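Side-chain contacts in putative 4-Hydroxy-2-oxoglutarate aldolase / 2-dehydro-3-deoxyphosphogluconate aldolase (Yersinia enterocolitica, PDB 3LM7), which belongs to the KDGP aldolase family and is a putative aldolase built on a fold of the TIM-barrel type: residues A[17-22]-A[235-240]; A[28-31]-A[37-40]; A[68-73]-A[84-89]; A[129-134]-A[148-153]; A[152-157]-A[186-191]. All coordinates share one frame; numbering follows the deposited sequence.

Contact 1: residues A[17-22]-A[235-240]; sequences LNVLAG and EDVKTL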
# COMPACT_ATOMS: atom_id res chain seq x y z
N LEU A 17 -10.84 -11.36 -1.98
CA LEU A 17 -11.01 -12.60 -2.73
C LEU A 17 -11.62 -12.29 -4.07
O LEU A 17 -12.35 -11.30 -4.22
CB LEU A 17 -11.98 -13.58 -1.97
CG LEU A 17 -11.53 -13.92 -0.56
CD1 LEU A 17 -12.65 -14.82 0.02
CD2 LEU A 17 -10.16 -14.69 -0.52
N ASN A 18 -11.42 -13.17 -5.05
CA ASN A 18 -12.17 -13.13 -6.27
C ASN A 18 -12.66 -14.52 -6.65
O ASN A 18 -11.84 -15.43 -6.90
CB ASN A 18 -11.29 -12.42 -7.39
CG ASN A 18 -12.04 -12.09 -8.70
OD1 ASN A 18 -11.76 -11.01 -9.34
ND2 ASN A 18 -12.88 -12.99 -9.18
N VAL A 19 -14.00 -14.70 -6.77
CA VAL A 19 -14.53 -16.05 -7.01
C VAL A 19 -15.66 -15.83 -7.95
O VAL A 19 -16.15 -14.70 -8.08
CB VAL A 19 -15.01 -16.76 -5.63
CG1 VAL A 19 -13.89 -16.78 -4.59
CG2 VAL A 19 -16.20 -15.99 -5.02
N LEU A 20 -16.11 -16.87 -8.63
CA LEU A 20 -17.18 -16.75 -9.60
C LEU A 20 -18.56 -16.99 -8.98
O LEU A 20 -18.68 -17.76 -8.05
CB LEU A 20 -17.00 -17.80 -10.72
CG LEU A 20 -15.71 -17.67 -11.52
CD1 LEU A 20 -15.64 -18.77 -12.59
CD2 LEU A 20 -15.48 -16.21 -12.12
N ALA A 21 -19.59 -16.38 -9.53
CA ALA A 21 -20.96 -16.68 -9.10
C ALA A 21 -21.60 -17.61 -10.11
O ALA A 21 -21.46 -17.42 -11.31
CB ALA A 21 -21.80 -15.39 -8.94
N GLY A 22 -22.35 -18.60 -9.64
CA GLY A 22 -23.08 -19.44 -10.61
C GLY A 22 -24.51 -18.95 -10.82
O GLY A 22 -25.22 -19.49 -11.69
N GLU A 235 -19.57 -22.13 1.88
CA GLU A 235 -18.73 -22.54 3.02
C GLU A 235 -17.18 -22.55 2.68
O GLU A 235 -16.31 -22.33 3.58
CB GLU A 235 -19.18 -23.90 3.57
CG GLU A 235 -19.07 -25.11 2.58
CD GLU A 235 -20.26 -25.26 1.57
OE1 GLU A 235 -21.03 -24.27 1.27
OE2 GLU A 235 -20.39 -26.41 1.02
N ASP A 236 -16.87 -22.76 1.40
CA ASP A 236 -15.47 -22.66 0.93
C ASP A 236 -15.00 -21.18 0.97
O ASP A 236 -13.85 -20.88 1.21
CB ASP A 236 -15.31 -23.25 -0.48
CG ASP A 236 -15.40 -24.80 -0.51
OD1 ASP A 236 -15.62 -25.41 0.56
OD2 ASP A 236 -15.27 -25.37 -1.61
N VAL A 237 -15.92 -20.26 0.70
CA VAL A 237 -15.59 -18.86 0.79
C VAL A 237 -15.34 -18.50 2.25
O VAL A 237 -14.40 -17.75 2.59
CB VAL A 237 -16.75 -18.01 0.13
CG1 VAL A 237 -16.61 -16.55 0.44
CG2 VAL A 237 -16.78 -18.23 -1.35
N LYS A 238 -16.18 -18.99 3.15
CA LYS A 238 -15.88 -18.74 4.60
C LYS A 238 -14.49 -19.28 5.03
O LYS A 238 -13.78 -18.62 5.82
CB LYS A 238 -17.02 -19.30 5.47
CG LYS A 238 -17.10 -18.66 6.81
CD LYS A 238 -16.42 -19.49 7.80
CE LYS A 238 -16.74 -18.98 9.23
NZ LYS A 238 -15.99 -19.92 10.14
N THR A 239 -14.11 -20.48 4.56
CA THR A 239 -12.84 -21.10 4.92
C THR A 239 -11.69 -20.17 4.40
O THR A 239 -10.67 -19.93 5.07
CB THR A 239 -12.69 -22.52 4.25
OG1 THR A 239 -13.70 -23.38 4.79
CG2 THR A 239 -11.34 -23.14 4.50
N LEU A 240 -11.87 -19.66 3.18
CA LEU A 240 -10.91 -18.67 2.64
C LEU A 240 -10.82 -17.40 3.47
O LEU A 240 -9.73 -16.96 3.86
CB LEU A 240 -11.26 -18.32 1.18
CG LEU A 240 -11.07 -19.51 0.26
CD1 LEU A 240 -11.81 -19.26 -1.13
CD2 LEU A 240 -9.60 -19.96 0.05
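L17 supplies the main bump of this contact, and the hollow beside L240 and V237 on helix 234-247 receives it. The CD1 methyl of L17 rests against CB of L240 at 3.9 Å. The other methyl of the same fork, CD2 of L17, lies 4.2 Å from that CB. The fork therefore sits on the root of the L240 side chain rather than on its far end. L17 CG is anti to the carbonyl carbon (chi1 -57°), which turns the fork to the helix. The two leucine side chains pass each other at a slant.

CD1 of L17 also reaches the turn before. It lies 4.3 Å from CG1 of V237, so one methyl drops between V237 and L240, residues three apart on the helix. V19, two residues along the strand, makes the second bump. Its CG2 meets CG2 of V237 at 4.3 Å, a looser touch of methyl on methyl. V237 is thus shared: CG1 faces L17 and CG2 faces V19. All four side chains are buried and apolar.

The strand and the helix run nearly antiparallel, at 167°, with axes 10.6 Å apart. L17 lies opposite L240, and V19 opposite V237. Around them, I30 of helix 24-33 packs on V19, and A33 of that helix touches V237. F201 of helix 201-211 touches both L17 and L240. V38 of the neighbouring strand lies against L17 and V19. The C-terminal helix thus lies on strand 17-20, with helices 24-33 and 201-211 touching the same side chains.

Contact 2: residues A[28-31]-A[37-40]; sequences RAIY and HVLV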
# COMPACT_ATOMS: atom_id res chain seq x y z
N ARG A 28 -25.16 -13.46 -3.94
CA ARG A 28 -25.54 -12.94 -2.59
C ARG A 28 -24.93 -13.77 -1.46
O ARG A 28 -24.40 -13.21 -0.47
CB ARG A 28 -27.09 -12.89 -2.50
CG ARG A 28 -27.69 -12.07 -1.34
CD ARG A 28 -29.25 -12.26 -1.41
NE ARG A 28 -29.58 -12.86 -2.71
CZ ARG A 28 -30.44 -12.38 -3.60
NH1 ARG A 28 -31.14 -11.27 -3.34
NH2 ARG A 28 -30.62 -13.03 -4.75
N ALA A 29 -25.00 -15.09 -1.59
CA ALA A 29 -24.51 -16.02 -0.54
C ALA A 29 -23.00 -15.85 -0.39
O ALA A 29 -22.46 -15.92 0.73
CB ALA A 29 -24.84 -17.44 -0.98
N ILE A 30 -22.31 -15.72 -1.55
CA ILE A 30 -20.83 -15.55 -1.55
C ILE A 30 -20.46 -14.27 -0.83
O ILE A 30 -19.56 -14.24 -0.02
CB ILE A 30 -20.29 -15.44 -3.04
CG1 ILE A 30 -20.42 -16.78 -3.76
CG2 ILE A 30 -18.90 -14.82 -3.04
CD1 ILE A 30 -20.27 -16.72 -5.28
N TYR A 31 -21.15 -13.18 -1.19
CA TYR A 31 -20.87 -11.86 -0.63
C TYR A 31 -21.09 -11.85 0.89
O TYR A 31 -20.28 -11.32 1.66
CB TYR A 31 -21.78 -10.81 -1.33
CG TYR A 31 -21.44 -9.40 -0.98
CD1 TYR A 31 -20.22 -8.81 -1.40
CD2 TYR A 31 -22.34 -8.62 -0.27
CE1 TYR A 31 -19.93 -7.46 -1.11
CE2 TYR A 31 -22.07 -7.30 0.02
CZ TYR A 31 -20.86 -6.72 -0.38
OH TYR A 31 -20.64 -5.41 -0.02
N HIS A 37 -15.72 -9.06 1.65
CA HIS A 37 -14.30 -8.97 1.19
C HIS A 37 -14.06 -9.88 -0.05
O HIS A 37 -13.16 -10.75 -0.07
CB HIS A 37 -13.30 -9.31 2.31
CG HIS A 37 -13.50 -8.48 3.53
ND1 HIS A 37 -13.32 -7.11 3.54
CD2 HIS A 37 -13.90 -8.82 4.79
CE1 HIS A 37 -13.59 -6.64 4.75
NE2 HIS A 37 -13.97 -7.65 5.51
N VAL A 38 -14.84 -9.60 -1.09
CA VAL A 38 -14.89 -10.43 -2.27
C VAL A 38 -15.33 -9.60 -3.45
O VAL A 38 -16.05 -8.61 -3.32
CB VAL A 38 -15.81 -11.66 -2.05
CG1 VAL A 38 -17.36 -11.23 -1.89
CG2 VAL A 38 -15.65 -12.69 -3.12
N LEU A 39 -14.83 -10.02 -4.59
CA LEU A 39 -15.27 -9.61 -5.89
C LEU A 39 -15.88 -10.86 -6.55
O LEU A 39 -15.26 -11.96 -6.59
CB LEU A 39 -14.09 -9.10 -6.72
CG LEU A 39 -13.45 -7.83 -6.13
CD1 LEU A 39 -12.00 -7.69 -6.71
CD2 LEU A 39 -14.38 -6.63 -6.49
N VAL A 40 -17.11 -10.72 -7.02
CA VAL A 40 -17.84 -11.80 -7.59
C VAL A 40 -17.76 -11.74 -9.08
O VAL A 40 -18.19 -10.70 -9.67
CB VAL A 40 -19.33 -11.64 -7.12
CG1 VAL A 40 -20.20 -12.63 -7.81
CG2 VAL A 40 -19.38 -11.78 -5.60
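I30 and V38 meet in the closely packed part of this contact, between helix 24-33 and strand 38-43. CG2 of I30 lies 3.9 Å from CG2 of V38, and the two side chains cross at about a right angle. The same methyl, CG2 of I30, lies 4.0 Å from CG2 of V40. One branch of I30 thus touches two valines of the strand. Chi1 of -70° puts CG1 beside the backbone N and leaves CG2 anti to it, on the side of the strand.

The more open side belongs to Y31, which is partly exposed although its touch is just as close. One ring carbon takes part: CD1 of Y31 lies 3.8 Å from CG1 of V38, which comes obliquely to the ring. That methyl is also 3.8 Å from CA of Y31, so it fits against the base of the tyrosine as well. The hydroxyl lies beyond the contact and is hydrogen-bonded to D65.

Helix 24-33 is the crossover of the beta-alpha-beta unit that runs from strand 17-20 to strand 38-43. The contact across it is wholly apolar. The fit of methyls and ring carbons, rather than directional bonds, joins the two segments here.

Contact 3: residues A[68-73]-A[84-89]; sequences LSVGLG and SQISQQ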
# COMPACT_ATOMS: atom_id res chain seq x y z
N LEU A 68 -18.36 -6.44 -8.02
CA LEU A 68 -18.47 -7.20 -9.23
C LEU A 68 -17.10 -7.17 -9.94
O LEU A 68 -16.46 -6.12 -9.98
CB LEU A 68 -19.53 -6.50 -10.12
CG LEU A 68 -19.65 -6.99 -11.58
CD1 LEU A 68 -20.11 -8.38 -11.71
CD2 LEU A 68 -20.64 -6.05 -12.35
N SER A 69 -16.69 -8.32 -10.48
CA SER A 69 -15.50 -8.44 -11.32
C SER A 69 -15.99 -8.87 -12.69
O SER A 69 -16.55 -9.99 -12.85
CB SER A 69 -14.60 -9.56 -10.76
OG SER A 69 -13.49 -9.74 -11.61
N VAL A 70 -15.82 -8.02 -13.70
CA VAL A 70 -16.20 -8.39 -15.09
C VAL A 70 -15.16 -9.39 -15.67
O VAL A 70 -13.99 -9.05 -15.73
CB VAL A 70 -16.27 -7.14 -15.99
CG1 VAL A 70 -16.63 -7.57 -17.43
CG2 VAL A 70 -17.30 -6.17 -15.34
N GLY A 71 -15.61 -10.61 -16.03
CA GLY A 71 -14.71 -11.63 -16.53
C GLY A 71 -14.65 -11.76 -18.04
O GLY A 71 -15.64 -11.56 -18.75
N LEU A 72 -13.48 -12.11 -18.54
CA LEU A 72 -13.38 -12.58 -19.93
C LEU A 72 -14.02 -13.99 -20.08
O LEU A 72 -14.81 -14.20 -20.95
CB LEU A 72 -11.89 -12.68 -20.34
CG LEU A 72 -11.11 -11.34 -20.26
CD1 LEU A 72 -9.62 -11.62 -19.92
CD2 LEU A 72 -11.29 -10.50 -21.55
N GLY A 73 -13.76 -14.89 -19.15
CA GLY A 73 -14.19 -16.29 -19.28
C GLY A 73 -12.90 -17.10 -19.43
O GLY A 73 -12.37 -17.27 -20.56
N SER A 84 -14.15 -4.54 -22.36
CA SER A 84 -13.93 -3.11 -22.28
C SER A 84 -15.25 -2.35 -22.45
O SER A 84 -15.49 -1.34 -21.79
CB SER A 84 -12.95 -2.62 -23.37
OG SER A 84 -11.66 -3.08 -23.07
N GLN A 85 -16.08 -2.79 -23.40
CA GLN A 85 -17.36 -2.12 -23.60
C GLN A 85 -18.34 -2.34 -22.47
O GLN A 85 -19.04 -1.38 -22.05
CB GLN A 85 -17.94 -2.51 -24.95
CG GLN A 85 -17.00 -2.11 -26.11
CD GLN A 85 -17.44 -2.77 -27.42
OE1 GLN A 85 -18.30 -3.60 -27.42
NE2 GLN A 85 -16.81 -2.39 -28.53
N ILE A 86 -18.45 -3.57 -21.98
CA ILE A 86 -19.29 -3.83 -20.83
C ILE A 86 -18.85 -2.97 -19.63
O ILE A 86 -19.69 -2.33 -18.94
CB ILE A 86 -19.21 -5.29 -20.42
CG1 ILE A 86 -19.86 -6.17 -21.46
CG2 ILE A 86 -19.87 -5.53 -19.03
CD1 ILE A 86 -19.56 -7.70 -21.26
N SER A 87 -17.55 -2.95 -19.36
CA SER A 87 -17.02 -2.27 -18.13
C SER A 87 -17.27 -0.76 -18.17
O SER A 87 -17.54 -0.17 -17.15
CB SER A 87 -15.53 -2.61 -17.91
OG SER A 87 -15.37 -4.03 -17.75
N GLN A 88 -17.16 -0.15 -19.34
CA GLN A 88 -17.49 1.27 -19.53
C GLN A 88 -18.86 1.62 -18.93
O GLN A 88 -19.00 2.62 -18.20
CB GLN A 88 -17.54 1.62 -21.04
CG GLN A 88 -17.88 3.06 -21.27
CD GLN A 88 -17.79 3.46 -22.69
OE1 GLN A 88 -17.92 2.64 -23.58
NE2 GLN A 88 -17.50 4.71 -22.92
N GLN A 89 -19.84 0.79 -19.25
CA GLN A 89 -21.25 1.04 -18.83
C GLN A 89 -21.53 0.58 -17.41
O GLN A 89 -22.15 1.30 -16.61
CB GLN A 89 -22.22 0.36 -19.81
CG GLN A 89 -22.02 0.84 -21.23
CD GLN A 89 -23.14 0.39 -22.20
OE1 GLN A 89 -24.34 0.37 -21.82
NE2 GLN A 89 -22.75 0.01 -23.39
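V70 faces I86 and S87 across the start of a beta-alpha-beta unit, made of strand 68-71, helix 80-90 and strand 94-95. The helix packs on the outside of the TIM-type barrel.

Along the strand, L68 comes first. It reaches past this part of the helix to touch V90 near the helix end. S69 points to the inner side of the barrel, where its OG is hydrogen-bonded to N18 and H94. V70 turns back to the helix and carries the contact. Its CG1 lies 4.1 Å from CG2 of I86, and the two side chains cross at a slant. CG1 of V70 is anti to the backbone N (chi1 179°), and this directs it to I86. The backbone of V70 is held by bonds to H94 and N96 of the adjoining strand region. G71 follows, with its O bonded to S44 OG. L72 leaves the strand and touches V83, one turn before S87. G73 ends the segment.

On the helix, I86 also packs on A53 and M57 of helix 50-63. The polar end of S87 is satisfied within its own helix, since OG gives a hydrogen bond to V83 O. That same OG sits over the branch of the valine: it is 3.7 Å from V70 CB and 3.8 Å from both V70 CG1 and V70 CG2.

Contact 4: residues A[129-134]-A[148-153]; sequences VKISTG and TTAIAM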
# COMPACT_ATOMS: atom_id res chain seq x y z
N VAL A 129 8.34 -12.84 -18.26
CA VAL A 129 6.96 -13.15 -18.38
C VAL A 129 6.47 -12.97 -19.84
O VAL A 129 7.03 -12.15 -20.61
CB VAL A 129 6.09 -12.22 -17.50
CG1 VAL A 129 6.09 -12.65 -16.02
CG2 VAL A 129 6.44 -10.66 -17.75
N LYS A 130 5.43 -13.71 -20.20
CA LYS A 130 4.87 -13.64 -21.58
C LYS A 130 3.72 -12.63 -21.55
O LYS A 130 2.87 -12.68 -20.64
CB LYS A 130 4.35 -14.99 -21.95
CG LYS A 130 3.47 -15.00 -23.20
CD LYS A 130 3.06 -16.49 -23.50
CE LYS A 130 1.90 -16.51 -24.48
NZ LYS A 130 1.70 -17.92 -25.05
N ILE A 131 3.74 -11.71 -22.49
CA ILE A 131 2.78 -10.59 -22.50
C ILE A 131 1.95 -10.55 -23.75
O ILE A 131 1.09 -9.68 -23.86
CB ILE A 131 3.45 -9.14 -22.26
CG1 ILE A 131 4.47 -8.83 -23.39
CG2 ILE A 131 4.28 -9.12 -20.98
CD1 ILE A 131 5.02 -7.39 -23.33
N SER A 132 2.20 -11.46 -24.69
CA SER A 132 1.44 -11.53 -25.93
C SER A 132 0.17 -12.37 -25.67
O SER A 132 0.00 -13.47 -26.23
CB SER A 132 2.28 -12.20 -27.05
OG SER A 132 2.90 -13.40 -26.50
N THR A 133 -0.76 -11.81 -24.86
CA THR A 133 -1.89 -12.60 -24.37
C THR A 133 -3.22 -12.05 -24.97
O THR A 133 -4.30 -12.47 -24.55
CB THR A 133 -1.95 -12.59 -22.82
OG1 THR A 133 -1.99 -11.22 -22.35
CG2 THR A 133 -0.64 -13.20 -22.24
N GLY A 134 -3.13 -11.18 -25.97
CA GLY A 134 -4.33 -10.70 -26.65
C GLY A 134 -4.77 -11.68 -27.75
O GLY A 134 -4.16 -12.69 -27.95
N THR A 148 9.97 -6.47 -14.50
CA THR A 148 9.91 -5.05 -14.19
C THR A 148 9.41 -4.24 -15.40
O THR A 148 8.61 -3.23 -15.30
CB THR A 148 11.28 -4.52 -13.74
OG1 THR A 148 12.32 -4.97 -14.68
CG2 THR A 148 11.53 -5.04 -12.29
N THR A 149 9.90 -4.65 -16.56
CA THR A 149 9.45 -3.96 -17.80
C THR A 149 7.97 -4.22 -18.05
O THR A 149 7.26 -3.27 -18.40
CB THR A 149 10.29 -4.43 -19.00
OG1 THR A 149 11.69 -4.29 -18.65
CG2 THR A 149 9.96 -3.53 -20.28
N ALA A 150 7.46 -5.45 -17.85
CA ALA A 150 6.00 -5.71 -18.04
C ALA A 150 5.18 -4.90 -17.07
O ALA A 150 4.16 -4.35 -17.46
CB ALA A 150 5.65 -7.25 -17.87
N ILE A 151 5.65 -4.79 -15.82
CA ILE A 151 4.91 -3.95 -14.84
C ILE A 151 4.87 -2.49 -15.31
O ILE A 151 3.81 -1.80 -15.29
CB ILE A 151 5.57 -4.02 -13.44
CG1 ILE A 151 5.20 -5.40 -12.80
CG2 ILE A 151 5.04 -2.92 -12.57
CD1 ILE A 151 6.11 -5.74 -11.57
N ALA A 152 6.03 -1.99 -15.75
CA ALA A 152 6.04 -0.58 -16.19
C ALA A 152 5.09 -0.38 -17.40
O ALA A 152 4.45 0.67 -17.54
CB ALA A 152 7.51 -0.15 -16.56
N MSE A 153 5.07 -1.34 -18.32
CA MSE A 153 4.13 -1.22 -19.49
C MSE A 153 2.66 -1.25 -19.02
O MSE A 153 1.83 -0.45 -19.51
CB MSE A 153 4.38 -2.35 -20.53
CG MSE A 153 5.74 -2.19 -21.15
SE MSE A 153 6.20 -3.68 -22.33
CE MSE A 153 5.06 -3.20 -23.82
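The small antiparallel sheet of strands 128-130 and 144-146 meets helix 147-156 here, through V129 and I131 on one side and A150 and M153 on the other. A150 is the centre. Its CB lies 3.5 Å from CG2 of V129, a close approach of two methyls. From the second residue, CG2 of I131 reaches the same CB at 3.9 Å. The alanine methyl thus fits between two branched side chains. In V129, chi1 of -79° sets CG1 beside the backbone N and leaves CG2 between the N and the carbonyl carbon, facing the helix.

The two-stranded sheet is an addition beside the parallel sheet. The chain leaves strand 115-120, forms this antiparallel pair with a long loop between its strands, and enters helix 147-156 directly after strand 144-146. V145 touches V129, I131 and A150. I120 and F164 of the parallel sheet lie against V129.

I131 comes just after the strand and extends the contact along the helix. Its CD1 lies 4.0 Å from SE of M153, a selenomethionine. The M153 chain bends at chi3 (75°), and the two side chains cross at about a right angle. M153 is partly exposed, and F99 touches both it and I131.

Contact 5: residues A[152-157]-A[186-191]; sequences AMLKDM and TGFWLE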
# COMPACT_ATOMS: atom_id res chain seq x y z
N ALA A 152 6.03 -1.99 -15.75
CA ALA A 152 6.04 -0.58 -16.19
C ALA A 152 5.09 -0.38 -17.40
O ALA A 152 4.45 0.67 -17.54
CB ALA A 152 7.51 -0.15 -16.56
N MSE A 153 5.07 -1.34 -18.32
CA MSE A 153 4.13 -1.22 -19.49
C MSE A 153 2.66 -1.25 -19.02
O MSE A 153 1.83 -0.45 -19.51
CB MSE A 153 4.38 -2.35 -20.53
CG MSE A 153 5.74 -2.19 -21.15
SE MSE A 153 6.20 -3.68 -22.33
CE MSE A 153 5.06 -3.20 -23.82
N LEU A 154 2.33 -2.15 -18.09
CA LEU A 154 0.95 -2.17 -17.50
C LEU A 154 0.61 -0.81 -16.87
O LEU A 154 -0.48 -0.25 -17.16
CB LEU A 154 0.86 -3.28 -16.45
CG LEU A 154 0.79 -4.68 -17.10
CD1 LEU A 154 0.86 -5.77 -16.08
CD2 LEU A 154 -0.52 -4.91 -17.94
N LYS A 155 1.55 -0.24 -16.11
CA LYS A 155 1.31 1.11 -15.53
C LYS A 155 1.10 2.15 -16.62
O LYS A 155 0.15 2.98 -16.55
CB LYS A 155 2.48 1.57 -14.65
CG LYS A 155 2.67 0.79 -13.29
CD LYS A 155 3.91 1.42 -12.56
CE LYS A 155 4.09 0.92 -11.15
NZ LYS A 155 5.41 1.39 -10.71
N ASP A 156 1.96 2.12 -17.64
CA ASP A 156 1.85 3.07 -18.76
C ASP A 156 0.49 2.92 -19.44
O ASP A 156 -0.04 3.89 -20.02
CB ASP A 156 2.93 2.79 -19.82
CG ASP A 156 4.31 3.24 -19.40
OD1 ASP A 156 4.40 4.16 -18.56
OD2 ASP A 156 5.31 2.72 -19.96
N MSE A 157 -0.06 1.71 -19.42
CA MSE A 157 -1.38 1.49 -20.05
C MSE A 157 -2.59 1.77 -19.13
O MSE A 157 -3.69 1.68 -19.57
CB MSE A 157 -1.44 0.08 -20.69
CG MSE A 157 -0.44 0.00 -21.87
SE MSE A 157 -0.38 -1.71 -22.72
CE MSE A 157 -0.35 -2.87 -21.23
N THR A 186 7.71 -2.06 -6.88
CA THR A 186 7.22 -1.03 -7.78
C THR A 186 5.88 -0.49 -7.32
O THR A 186 5.27 0.26 -8.06
CB THR A 186 7.02 -1.60 -9.25
OG1 THR A 186 6.16 -2.75 -9.22
CG2 THR A 186 8.39 -2.04 -9.85
N GLY A 187 5.39 -0.91 -6.15
CA GLY A 187 4.06 -0.45 -5.70
C GLY A 187 2.89 -0.98 -6.51
O GLY A 187 1.84 -0.37 -6.56
N PHE A 188 3.06 -2.12 -7.18
CA PHE A 188 2.00 -2.65 -8.07
C PHE A 188 1.32 -3.85 -7.39
O PHE A 188 1.83 -4.42 -6.42
CB PHE A 188 2.59 -3.06 -9.44
CG PHE A 188 1.64 -2.92 -10.59
CD1 PHE A 188 1.09 -1.67 -10.93
CD2 PHE A 188 1.36 -4.04 -11.42
CE1 PHE A 188 0.21 -1.54 -12.05
CE2 PHE A 188 0.53 -3.89 -12.56
CZ PHE A 188 -0.04 -2.63 -12.87
N TRP A 189 0.10 -4.15 -7.83
CA TRP A 189 -0.74 -5.16 -7.17
C TRP A 189 -0.72 -6.46 -7.91
O TRP A 189 -0.29 -6.53 -9.07
CB TRP A 189 -2.18 -4.60 -7.07
CG TRP A 189 -2.19 -3.23 -6.36
CD1 TRP A 189 -1.21 -2.69 -5.51
CD2 TRP A 189 -3.23 -2.27 -6.44
NE1 TRP A 189 -1.59 -1.43 -5.12
CE2 TRP A 189 -2.83 -1.15 -5.64
CE3 TRP A 189 -4.51 -2.25 -7.07
CZ2 TRP A 189 -3.64 0.00 -5.49
CZ3 TRP A 189 -5.31 -1.04 -6.95
CH2 TRP A 189 -4.85 0.05 -6.15
N LEU A 190 -1.19 -7.53 -7.26
CA LEU A 190 -0.99 -8.85 -7.83
C LEU A 190 -2.21 -9.76 -7.63
O LEU A 190 -2.80 -9.80 -6.52
CB LEU A 190 0.22 -9.50 -7.11
CG LEU A 190 0.72 -10.90 -7.58
CD1 LEU A 190 0.93 -10.97 -9.12
CD2 LEU A 190 2.07 -11.23 -6.86
N GLU A 191 -2.57 -10.51 -8.70
CA GLU A 191 -3.73 -11.38 -8.66
C GLU A 191 -3.31 -12.78 -9.09
O GLU A 191 -3.37 -13.12 -10.29
CB GLU A 191 -4.83 -10.81 -9.60
CG GLU A 191 -5.06 -9.29 -9.40
CD GLU A 191 -6.35 -8.80 -9.99
OE1 GLU A 191 -7.20 -9.65 -10.37
OE2 GLU A 191 -6.58 -7.59 -9.95
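K155 reaches from helix 147-156 to the turn that leads into strand 189-192, and its side chain runs past F188, in the opposite direction to it, to T186. The chain leaves the helix at CB, and CG is the first atom to make contact. CG lies 3.6 Å from CE1 of F188 and 3.8 Å from CD1 of the same ring. The chain is extended beyond CG, so CD leads straight on. CE lies 4.0 Å from F188 CD1 and 3.4 Å from T186 O. At the tip, NZ gives a hydrogen bond of 2.9 Å to T186 O. The bond lies in the carbonyl plane, on a lone pair, with a C=O...N angle of 141°. NZ also forms a salt bridge with the terminal carboxylate of Q249 of the second subunit, so the lysine links the turn to the dimer partner.

L154 takes the other part of the ring. Its CB lies 3.7 Å from F188 CZ, and the side chains cross at about a right angle. F188 is buried and also touches I151 and V162. T186 turns its own OG1 back to A182 O.

The carbonyl used by K155 lies at the C-terminal end of helix 173-185, where a positive charge is probably welcome. That helix ends in a Schellman motif, with G187 as its C-prime residue at positive phi and F188 N bonded to C183 O.

From the N terminus, strand 17-20 opens contact 1, which closes only at the C-terminal helix and spans most of the chain. The other four contacts follow in series inside that loop. Contacts 2 and 3 close short loops, each within a beta-alpha-beta unit. Contacts 1, 2 and 3 are joined through neighbouring strands 17-20, 38-43 and 68-71. Contact 4 comes next and ties the small antiparallel sheet to helix 147-156. Contact 5 begins where contact 4 ends, sharing A152 and M153 with it, and closes at the turn that leads into strand 189-192. Contacts 4 and 5 lie on the opposite side of the chain's centre from contacts 1 and 2.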